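PDB 3ZH9: delta from Bacillus subtilis, which probably acts as the wrench that opens the ring-shaped beta subunit dimer, within the complex that uses ATP to load this ring onto primed DNA for replication. Local coordinates for residues Lys164-Glu169 with Glu200-Asp205; Val80-Phe85 with Ala119-Leu124; Leu263-Phe268 with Ser280-His285. One frame throughout, in Å; residues are numbered along the deposited sequence.

Interaction 1 of 3, residues Lys164-Glu169 with Glu200-Asp205. With SO4 (sulfate ion), chain C.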
loop_
_atom_site.group_PDB
_atom_site.type_symbol
_atom_site.label_atom_id
_atom_site.label_comp_id
_atom_site.label_asym_id
_atom_site.label_seq_id
_atom_site.Cartn_x
_atom_site.Cartn_y
_atom_site.Cartn_z
ATOM N N LYS A 164 11.290 10.148 17.630
ATOM C CA LYS A 164 12.553 9.442 17.469
ATOM C C LYS A 164 13.205 9.871 16.168
ATOM O O LYS A 164 12.629 10.651 15.410
ATOM C CB LYS A 164 12.325 7.926 17.457
ATOM C CG LYS A 164 11.645 7.403 18.708
ATOM C CD LYS A 164 12.477 7.753 19.944
ATOM C CE LYS A 164 11.802 7.271 21.215
ATOM N NZ LYS A 164 12.668 7.495 22.415
ATOM N N THR A 165 14.397 9.348 15.902
ATOM C CA THR A 165 15.060 9.588 14.629
ATOM C C THR A 165 15.620 8.289 14.067
ATOM O O THR A 165 15.817 7.313 14.796
ATOM C CB THR A 165 16.204 10.585 14.775
ATOM O OG1 THR A 165 17.159 10.064 15.706
ATOM C CG2 THR A 165 15.679 11.925 15.286
ATOM N N ILE A 166 15.845 8.269 12.760
ATOM C CA ILE A 166 16.475 7.128 12.115
ATOM C C ILE A 166 17.335 7.643 10.975
ATOM O O ILE A 166 16.881 8.458 10.177
ATOM C CB ILE A 166 15.425 6.067 11.646
ATOM C CG1 ILE A 166 16.113 4.797 11.140
ATOM C CG2 ILE A 166 14.438 6.649 10.616
ATOM C CD1 ILE A 166 15.149 3.610 10.904
ATOM N N GLY A 167 18.590 7.212 10.934
ATOM C CA GLY A 167 19.515 7.650 9.901
ATOM C C GLY A 167 19.130 7.027 8.575
ATOM O O GLY A 167 18.348 6.075 8.548
ATOM N N THR A 168 19.668 7.546 7.474
ATOM C CA THR A 168 19.249 7.056 6.164
ATOM C C THR A 168 19.693 5.616 5.908
ATOM O O THR A 168 18.970 4.855 5.285
ATOM C CB THR A 168 19.641 8.005 4.986
ATOM O OG1 THR A 168 20.870 7.579 4.390
ATOM C CG2 THR A 168 19.769 9.432 5.463
ATOM N N GLU A 169 20.857 5.226 6.411
ATOM C CA GLU A 169 21.308 3.846 6.234
ATOM C C GLU A 169 20.371 2.840 6.930
ATOM O O GLU A 169 19.988 1.838 6.347
ATOM C CB GLU A 169 22.743 3.680 6.735
ATOM C CG GLU A 169 23.350 2.314 6.443
ATOM C CD GLU A 169 24.751 2.151 7.039
ATOM O OE1 GLU A 169 25.170 3.026 7.828
ATOM O OE2 GLU A 169 25.430 1.144 6.726
ATOM N N GLU A 200 17.053 8.001 21.564
ATOM C CA GLU A 200 16.388 8.794 20.541
ATOM C C GLU A 200 16.517 8.220 19.129
ATOM O O GLU A 200 15.597 8.340 18.309
ATOM C CB GLU A 200 16.907 10.231 20.547
ATOM C CG GLU A 200 16.286 11.078 19.452
ATOM C CD GLU A 200 16.676 12.530 19.553
ATOM O OE1 GLU A 200 17.364 12.889 20.535
ATOM O OE2 GLU A 200 16.288 13.311 18.657
ATOM N N GLU A 201 17.656 7.599 18.846
ATOM C CA GLU A 201 17.951 7.175 17.486
ATOM C C GLU A 201 17.802 5.675 17.257
ATOM O O GLU A 201 18.403 4.864 17.960
ATOM C CB GLU A 201 19.356 7.609 17.068
ATOM C CG GLU A 201 19.677 7.225 15.632
ATOM C CD GLU A 201 21.119 7.504 15.240
ATOM O OE1 GLU A 201 21.820 8.210 15.997
ATOM O OE2 GLU A 201 21.551 7.018 14.170
ATOM N N ILE A 202 16.993 5.314 16.265
ATOM C CA ILE A 202 16.967 3.943 15.774
ATOM C C ILE A 202 18.242 3.715 14.944
ATOM O O ILE A 202 18.420 4.332 13.888
ATOM C CB ILE A 202 15.714 3.690 14.901
ATOM C CG1 ILE A 202 14.427 3.965 15.699
ATOM C CG2 ILE A 202 15.723 2.277 14.303
ATOM C CD1 ILE A 202 13.187 4.027 14.801
ATOM N N THR A 203 19.128 2.854 15.439
ATOM C CA THR A 203 20.360 2.511 14.731
ATOM C C THR A 203 20.138 1.385 13.716
ATOM O O THR A 203 19.107 0.711 13.742
ATOM C CB THR A 203 21.479 2.075 15.698
ATOM O OG1 THR A 203 21.159 0.804 16.279
ATOM C CG2 THR A 203 21.696 3.113 16.810
ATOM N N LEU A 204 21.105 1.200 12.821
ATOM C CA LEU A 204 21.081 0.103 11.867
ATOM C C LEU A 204 21.092 -1.217 12.634
ATOM O O LEU A 204 20.405 -2.158 12.271
ATOM C CB LEU A 204 22.294 0.163 10.938
ATOM C CG LEU A 204 22.403 -0.989 9.928
ATOM C CD1 LEU A 204 21.243 -0.931 8.944
ATOM C CD2 LEU A 204 23.732 -0.970 9.185
ATOM N N ASP A 205 21.878 -1.282 13.700
ATOM C CA ASP A 205 21.884 -2.471 14.548
ATOM C C ASP A 205 20.499 -2.788 15.137
ATOM O O ASP A 205 20.112 -3.950 15.196
ATOM C CB ASP A 205 22.913 -2.333 15.677
ATOM C CG ASP A 205 24.344 -2.611 15.220
ATOM O OD1 ASP A 205 24.553 -3.303 14.195
ATOM O OD2 ASP A 205 25.270 -2.147 15.914
HETATM S S SO4 C . 20.545 8.340 21.623
HETATM O O1 SO4 C . 19.636 8.764 22.689
HETATM O O2 SO4 C . 21.533 9.379 21.339
HETATM O O3 SO4 C . 19.769 8.074 20.418
HETATM O O4 SO4 C . 21.257 7.130 22.029
HETATM O O HOH W 1 20.190 5.502 12.388
#

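Interaction 2 of 3, residues Val80-Phe85 with Ala119-Leu124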
loop_
_atom_site.group_PDB
_atom_site.type_symbol
_atom_site.label_atom_id
_atom_site.label_comp_id
_atom_site.label_asym_id
_atom_site.label_seq_id
_atom_site.Cartn_x
_atom_site.Cartn_y
_atom_site.Cartn_z
ATOM N N VAL A 80 -17.149 9.965 2.750
ATOM C CA VAL A 80 -17.711 9.745 1.429
ATOM C C VAL A 80 -16.651 9.163 0.513
ATOM O O VAL A 80 -15.754 9.880 0.051
ATOM C CB VAL A 80 -18.245 11.062 0.829
ATOM C CG1 VAL A 80 -18.790 10.826 -0.549
ATOM C CG2 VAL A 80 -19.316 11.633 1.718
ATOM N N LYS A 81 -16.742 7.858 0.261
ATOM C CA LYS A 81 -15.749 7.171 -0.567
ATOM C C LYS A 81 -16.082 7.178 -2.059
ATOM O O LYS A 81 -17.256 7.183 -2.448
ATOM C CB LYS A 81 -15.583 5.722 -0.110
ATOM C CG LYS A 81 -15.177 5.547 1.346
ATOM C CD LYS A 81 -15.135 4.063 1.694
ATOM C CE LYS A 81 -14.838 3.831 3.162
ATOM N NZ LYS A 81 -15.166 2.428 3.555
ATOM N N ASN A 82 -15.030 7.169 -2.880
ATOM C CA ASN A 82 -15.117 6.916 -4.326
ATOM C C ASN A 82 -15.876 7.936 -5.177
ATOM O O ASN A 82 -16.815 7.571 -5.888
ATOM C CB ASN A 82 -15.685 5.522 -4.606
ATOM C CG ASN A 82 -14.904 4.425 -3.915
ATOM O OD1 ASN A 82 -15.484 3.447 -3.442
ATOM N ND2 ASN A 82 -13.591 4.581 -3.844
ATOM N N PRO A 83 -15.470 9.210 -5.111
ATOM C CA PRO A 83 -16.012 10.216 -6.030
ATOM C C PRO A 83 -15.374 10.086 -7.413
ATOM O O PRO A 83 -14.570 10.935 -7.800
ATOM C CB PRO A 83 -15.623 11.544 -5.361
ATOM C CG PRO A 83 -14.415 11.218 -4.566
ATOM C CD PRO A 83 -14.589 9.803 -4.091
ATOM N N TYR A 84 -15.741 9.031 -8.139
ATOM C CA TYR A 84 -15.164 8.724 -9.449
ATOM C C TYR A 84 -15.366 9.854 -10.449
ATOM O O TYR A 84 -14.599 9.997 -11.396
ATOM C CB TYR A 84 -15.741 7.415 -10.012
ATOM C CG TYR A 84 -17.242 7.297 -9.884
ATOM C CD1 TYR A 84 -18.093 7.854 -10.839
ATOM C CD2 TYR A 84 -17.814 6.642 -8.796
ATOM C CE1 TYR A 84 -19.482 7.755 -10.708
ATOM C CE2 TYR A 84 -19.194 6.541 -8.656
ATOM C CZ TYR A 84 -20.019 7.093 -9.613
ATOM O OH TYR A 84 -21.383 6.981 -9.466
ATOM N N PHE A 85 -16.403 10.651 -10.235
ATOM C CA PHE A 85 -16.682 11.783 -11.104
ATOM C C PHE A 85 -15.634 12.893 -10.960
ATOM O O PHE A 85 -15.690 13.888 -11.674
ATOM C CB PHE A 85 -18.082 12.328 -10.816
ATOM C CG PHE A 85 -18.385 12.454 -9.349
ATOM C CD1 PHE A 85 -17.897 13.523 -8.615
ATOM C CD2 PHE A 85 -19.141 11.489 -8.698
ATOM C CE1 PHE A 85 -18.162 13.632 -7.263
ATOM C CE2 PHE A 85 -19.406 11.593 -7.351
ATOM C CZ PHE A 85 -18.921 12.671 -6.633
ATOM N N ALA A 119 -10.810 9.566 -2.029
ATOM C CA ALA A 119 -10.796 9.382 -3.476
ATOM C C ALA A 119 -9.520 8.674 -3.901
ATOM O O ALA A 119 -8.524 9.322 -4.185
ATOM C CB ALA A 119 -10.903 10.721 -4.182
ATOM N N PRO A 120 -9.556 7.338 -3.950
ATOM C CA PRO A 120 -8.356 6.519 -4.125
ATOM C C PRO A 120 -7.849 6.501 -5.569
ATOM O O PRO A 120 -7.637 5.428 -6.111
ATOM C CB PRO A 120 -8.852 5.122 -3.749
ATOM C CG PRO A 120 -10.290 5.120 -4.219
ATOM C CD PRO A 120 -10.783 6.517 -3.872
ATOM N N TYR A 121 -7.667 7.669 -6.172
ATOM C CA TYR A 121 -7.231 7.777 -7.551
ATOM C C TYR A 121 -5.916 8.531 -7.557
ATOM O O TYR A 121 -5.634 9.291 -6.637
ATOM C CB TYR A 121 -8.260 8.553 -8.372
ATOM C CG TYR A 121 -9.702 8.180 -8.078
ATOM C CD1 TYR A 121 -10.176 6.898 -8.329
ATOM C CD2 TYR A 121 -10.585 9.118 -7.564
ATOM C CE1 TYR A 121 -11.486 6.559 -8.073
ATOM C CE2 TYR A 121 -11.904 8.793 -7.302
ATOM C CZ TYR A 121 -12.350 7.511 -7.554
ATOM O OH TYR A 121 -13.660 7.188 -7.289
ATOM N N GLU A 122 -5.119 8.340 -8.600
ATOM C CA GLU A 122 -3.802 8.966 -8.658
ATOM C C GLU A 122 -3.926 10.464 -8.873
ATOM O O GLU A 122 -3.108 11.248 -8.393
ATOM C CB GLU A 122 -2.976 8.386 -9.806
ATOM C CG GLU A 122 -2.466 6.981 -9.590
ATOM C CD GLU A 122 -1.517 6.546 -10.697
ATOM O OE1 GLU A 122 -0.930 7.438 -11.358
ATOM O OE2 GLU A 122 -1.364 5.321 -10.910
ATOM N N LYS A 123 -4.958 10.842 -9.612
ATOM C CA LYS A 123 -5.069 12.176 -10.159
ATOM C C LYS A 123 -6.533 12.550 -10.246
ATOM O O LYS A 123 -7.382 11.718 -10.574
ATOM C CB LYS A 123 -4.443 12.203 -11.554
ATOM C CG LYS A 123 -4.631 13.494 -12.326
ATOM C CD LYS A 123 -4.113 13.345 -13.756
ATOM N N LEU A 124 -6.828 13.805 -9.937
ATOM C CA LEU A 124 -8.172 14.325 -10.100
ATOM C C LEU A 124 -8.161 15.233 -11.325
ATOM O O LEU A 124 -7.146 15.846 -11.633
ATOM C CB LEU A 124 -8.591 15.096 -8.848
ATOM C CG LEU A 124 -8.358 14.422 -7.488
ATOM C CD1 LEU A 124 -8.802 15.344 -6.341
ATOM C CD2 LEU A 124 -9.064 13.065 -7.392
#

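Interaction 3 of 3, residues Leu263-Phe268 with Ser280-His285. With SO4 (sulfate ion), chain E.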
loop_
_atom_site.group_PDB
_atom_site.type_symbol
_atom_site.label_atom_id
_atom_site.label_comp_id
_atom_site.label_asym_id
_atom_site.label_seq_id
_atom_site.Cartn_x
_atom_site.Cartn_y
_atom_site.Cartn_z
ATOM N N LEU A 263 7.200 -12.021 -15.739
ATOM C CA LEU A 263 6.748 -12.204 -17.125
ATOM C C LEU A 263 5.868 -11.027 -17.586
ATOM O O LEU A 263 6.086 -10.470 -18.653
ATOM C CB LEU A 263 5.983 -13.528 -17.268
ATOM C CG LEU A 263 5.509 -13.817 -18.704
ATOM C CD1 LEU A 263 6.679 -14.327 -19.549
ATOM C CD2 LEU A 263 4.391 -14.792 -18.703
ATOM N N GLN A 264 4.879 -10.643 -16.777
ATOM C CA GLN A 264 4.019 -9.497 -17.113
ATOM C C GLN A 264 4.808 -8.189 -17.290
ATOM O O GLN A 264 4.621 -7.439 -18.252
ATOM C CB GLN A 264 2.985 -9.291 -16.016
ATOM C CG GLN A 264 1.869 -10.327 -16.001
ATOM C CD GLN A 264 1.065 -10.242 -14.725
ATOM O OE1 GLN A 264 1.624 -10.117 -13.636
ATOM N NE2 GLN A 264 -0.247 -10.303 -14.850
ATOM N N THR A 265 5.666 -7.910 -16.322
ATOM C CA THR A 265 6.486 -6.719 -16.357
ATOM C C THR A 265 7.394 -6.708 -17.603
ATOM O O THR A 265 7.500 -5.692 -18.299
ATOM C CB THR A 265 7.308 -6.616 -15.058
ATOM O OG1 THR A 265 6.409 -6.446 -13.951
ATOM C CG2 THR A 265 8.210 -5.429 -15.118
ATOM N N LYS A 266 8.033 -7.840 -17.892
ATOM C CA LYS A 266 8.907 -7.942 -19.066
ATOM C C LYS A 266 8.120 -7.669 -20.347
ATOM O O LYS A 266 8.579 -6.961 -21.232
ATOM C CB LYS A 266 9.568 -9.328 -19.133
ATOM C CG LYS A 266 10.630 -9.475 -20.215
ATOM C CD LYS A 266 11.117 -10.926 -20.301
ATOM C CE LYS A 266 12.329 -11.074 -21.219
ATOM N NZ LYS A 266 13.554 -10.394 -20.706
ATOM N N TYR A 267 6.920 -8.234 -20.428
ATOM C CA TYR A 267 6.040 -8.059 -21.576
ATOM C C TYR A 267 5.688 -6.584 -21.834
ATOM O O TYR A 267 5.742 -6.102 -22.970
ATOM C CB TYR A 267 4.758 -8.870 -21.362
ATOM C CG TYR A 267 3.733 -8.665 -22.460
ATOM C CD1 TYR A 267 3.842 -9.334 -23.684
ATOM C CD2 TYR A 267 2.660 -7.801 -22.274
ATOM C CE1 TYR A 267 2.902 -9.135 -24.694
ATOM C CE2 TYR A 267 1.720 -7.597 -23.272
ATOM C CZ TYR A 267 1.836 -8.271 -24.473
ATOM O OH TYR A 267 0.889 -8.048 -25.444
ATOM N N PHE A 268 5.326 -5.863 -20.780
ATOM C CA PHE A 268 4.978 -4.456 -20.945
ATOM C C PHE A 268 6.210 -3.558 -21.063
ATOM O O PHE A 268 6.184 -2.586 -21.803
ATOM C CB PHE A 268 4.076 -3.981 -19.819
ATOM C CG PHE A 268 2.696 -4.567 -19.868
ATOM C CD1 PHE A 268 1.838 -4.272 -20.918
ATOM C CD2 PHE A 268 2.261 -5.418 -18.870
ATOM C CE1 PHE A 268 0.554 -4.804 -20.965
ATOM C CE2 PHE A 268 0.967 -5.962 -18.911
ATOM C CZ PHE A 268 0.119 -5.657 -19.962
ATOM N N SER A 280 0.172 0.537 -12.543
ATOM C CA SER A 280 -1.260 0.830 -12.542
ATOM C C SER A 280 -2.032 -0.171 -13.402
ATOM O O SER A 280 -3.163 -0.519 -13.077
ATOM C CB SER A 280 -1.564 2.290 -12.924
ATOM O OG SER A 280 -1.034 2.623 -14.190
ATOM N N ASN A 281 -1.413 -0.649 -14.480
ATOM C CA ASN A 281 -2.014 -1.710 -15.286
ATOM C C ASN A 281 -2.141 -3.012 -14.489
ATOM O O ASN A 281 -3.173 -3.682 -14.534
ATOM C CB ASN A 281 -1.220 -1.933 -16.576
ATOM C CG ASN A 281 -1.835 -3.007 -17.467
ATOM O OD1 ASN A 281 -1.770 -4.198 -17.161
ATOM N ND2 ASN A 281 -2.419 -2.588 -18.587
ATOM N N LEU A 282 -1.097 -3.353 -13.738
ATOM C CA LEU A 282 -1.077 -4.592 -12.958
ATOM C C LEU A 282 -1.739 -4.480 -11.593
ATOM O O LEU A 282 -2.005 -5.492 -10.932
ATOM C CB LEU A 282 0.362 -5.082 -12.788
ATOM C CG LEU A 282 0.997 -5.463 -14.126
ATOM C CD1 LEU A 282 2.321 -6.167 -13.917
ATOM C CD2 LEU A 282 0.033 -6.330 -14.936
ATOM N N LYS A 283 -2.005 -3.248 -11.173
ATOM C CA LYS A 283 -2.455 -2.976 -9.814
ATOM C C LYS A 283 -1.454 -3.580 -8.839
ATOM O O LYS A 283 -1.825 -4.291 -7.907
ATOM C CB LYS A 283 -3.868 -3.525 -9.566
ATOM C CG LYS A 283 -4.889 -3.174 -10.646
ATOM C CD LYS A 283 -5.053 -1.669 -10.805
ATOM N N VAL A 284 -0.174 -3.307 -9.082
ATOM C CA VAL A 284 0.904 -3.685 -8.166
ATOM C C VAL A 284 1.674 -2.420 -7.796
ATOM O O VAL A 284 1.824 -1.519 -8.627
ATOM C CB VAL A 284 1.883 -4.719 -8.804
ATOM C CG1 VAL A 284 3.094 -4.951 -7.900
ATOM C CG2 VAL A 284 1.179 -6.025 -9.072
ATOM N N HIS A 285 2.127 -2.328 -6.551
ATOM C CA HIS A 285 2.904 -1.164 -6.127
ATOM C C HIS A 285 4.159 -1.019 -6.981
ATOM O O HIS A 285 4.870 -1.996 -7.222
ATOM C CB HIS A 285 3.274 -1.242 -4.642
ATOM C CG HIS A 285 2.208 -0.721 -3.728
ATOM N ND1 HIS A 285 2.015 0.627 -3.501
ATOM C CD2 HIS A 285 1.276 -1.364 -2.987
ATOM C CE1 HIS A 285 1.008 0.791 -2.662
ATOM N NE2 HIS A 285 0.543 -0.401 -2.333
HETATM S S SO4 E . 1.979 -5.156 -4.142
HETATM O O1 SO4 E . 0.942 -4.813 -5.109
HETATM O O2 SO4 E . 2.077 -6.610 -4.026
HETATM O O3 SO4 E . 1.638 -4.582 -2.844
HETATM O O4 SO4 E . 3.258 -4.610 -4.588
#

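Interaction 1 of 3, residues Lys164-Glu169 with Glu200-Asp205
The flat groups here are carboxylates, and those that meet the facing segment do so through an oxygen rather than by stacking: Glu200 OE2 rests 3.7 Å from Thr165 CG2, and Glu169 OE2 touches Leu204 CD2 at 3.7 Å, the two side chains passing at a slant. The carboxylate of Glu201 stretches along the same side as Thr165, and its OE2 accepts a hydrogen bond from a water. Behind these groups the backbones form a parallel pair. Thr165 N donates to Glu200 O (2.9 Å), and Ile202 N donates to Thr165 O (2.7 Å), with a C=O···N angle of 164°, so that Thr165 grips the two peptide groups flanking Glu201. The next step is looser. Gly167 N and Ile202 O stand 4.1 Å apart, too far for a direct bond. The same water spans this step, accepting from the glycine N-H and donating to the isoleucine carbonyl. On the other face Ile166 and Ile202 pack together. With CG1 anti to the backbone N (chi1 -172°) and the chain extended, Ile166 carries CD1 to 3.7 Å from Ile202 CG2. Both isoleucines lean on Ile189 of helix 182-195. Strands 165-166 and 201-202 each run straight into a helix, and two helices connect them, an arrangement consistent with the small helical lid domain of AAA+ proteins. A sulfate, probably from the crystallisation liquor, is bound by Glu200 N and Glu201 N, while Lys164 NZ bonds to the carbonyls of Gly197 and Arg199. The chemistry thus differs by side: backbone bonds join the strands, apolar contacts pack the face toward helix 182-195, and water serves the side of Thr165 and Glu201, where the sulfate probably adds negative charge to an already acidic edge.

Interaction 2 of 3, residues Val80-Phe85 with Ala119-Leu124
Asn82 and Ala119 bring the two backbones closest, with CA atoms 5.0 Å apart, just where each chain leaves its strand and bends through an inverse gamma turn centred on Pro83 in one and Pro120 in the other. The second turn is tied by Tyr121 N donating to Ala119 O at 2.7 Å. Pro83 sets CG and CD against the alanine, CG sitting 3.6 Å from Ala119 CB. Tyr121 reaches across: its CG is anti to the carbonyl carbon (chi1 -43°), which sends the phenol out over the facing turn, where OH lies 3.2 Å from Asn82 C, and that carbon sits at the edge of the Tyr121 ring, near its plane. Strands 76-81 and 113-119 are neighbours in a five-stranded parallel sheet whose order, 5-1-4-3-2, is that of AAA+ and related P-loop ATPases, and the contact joins the loops that follow their C-terminal ends. The left-handed backbone of Asn82 (phi 65°) marks the exit from the first strand. Further along, Tyr84 CB comes to 3.4 Å from Tyr121 OH, and Tyr84 N lies 2.9 Å from the same oxygen at an angle too poor for a hydrogen bond. The Tyr84 ring itself leads off the other way, and its hydroxyl bonds to Ile95 O. Pro120 CD stands 4.1 Å above the centre of one face of the Tyr121 ring.

Interaction 3 of 3, residues Leu263-Phe268 with Ser280-His285
Leu282 pushes its branched end between Gln264 and Phe268, one helical turn apart. CD1 meets Gln264 CB at 3.8 Å, while CD2 lies between the Gln264 amide and Phe268 CE2, 4.1 Å from the latter and approaching the ring at a slant. The leucine owes this to CG anti to its carbonyl carbon (chi1 -64°) and CD1 anti to CA (chi2 -170°). Gln264 runs obliquely past it, its extended chain carrying the amide alongside the same methyls, with NE2 4.0 Å from Leu282 CD2. Phe268 and Asn281 cross at about a right angle, ring and amide planes 52° apart, and Asn281 OD1 lies 3.7 Å from Phe268 CZ. Tyr267 CD2 stands over the centre of one face of the Phe268 ring. Thr265 OG1 lies 4.1 Å from Leu282 CD1; its hydroxyl bonds to Leu261 O in its own helix. No hydrogen bond spans the pair; it is van der Waals packing at the surface. Past Leu282 the helix ends at Lys283, which has positive phi, and His285, the N-cap of the next helix, shares its N-H between O1 and O4 of a sulfate, probably from the crystallisation liquor. The contact joins helix 248-269 to helix 275-282 within the C-terminal helical domain; Thr265 also packs on helix 286-296, and Leu263 and Lys266 face helix 301-319.

The three contacts follow one another along the chain. Interactions 1 and 2 are partly buried and lie on opposite sides of the chain's centre, 36 Å apart between centres; interaction 3 is a surface contact. Interaction 1 alone is knit by direct backbone hydrogen bonds between its segments, as suits paired strands; interaction 2 joins two loops by prolines and a tyrosine; interaction 3 joins two helices by Leu282 set between Gln264 and Phe268, with Asn281 beside the ring. Interactions 2 and 3, in the AAA+-like part and the C-terminal helices, nevertheless touch: Glu122 OE2 lies 3.6 Å from Ser280 CB. Sulfates bind two backbone N-H groups at interaction 1, one at interaction 3.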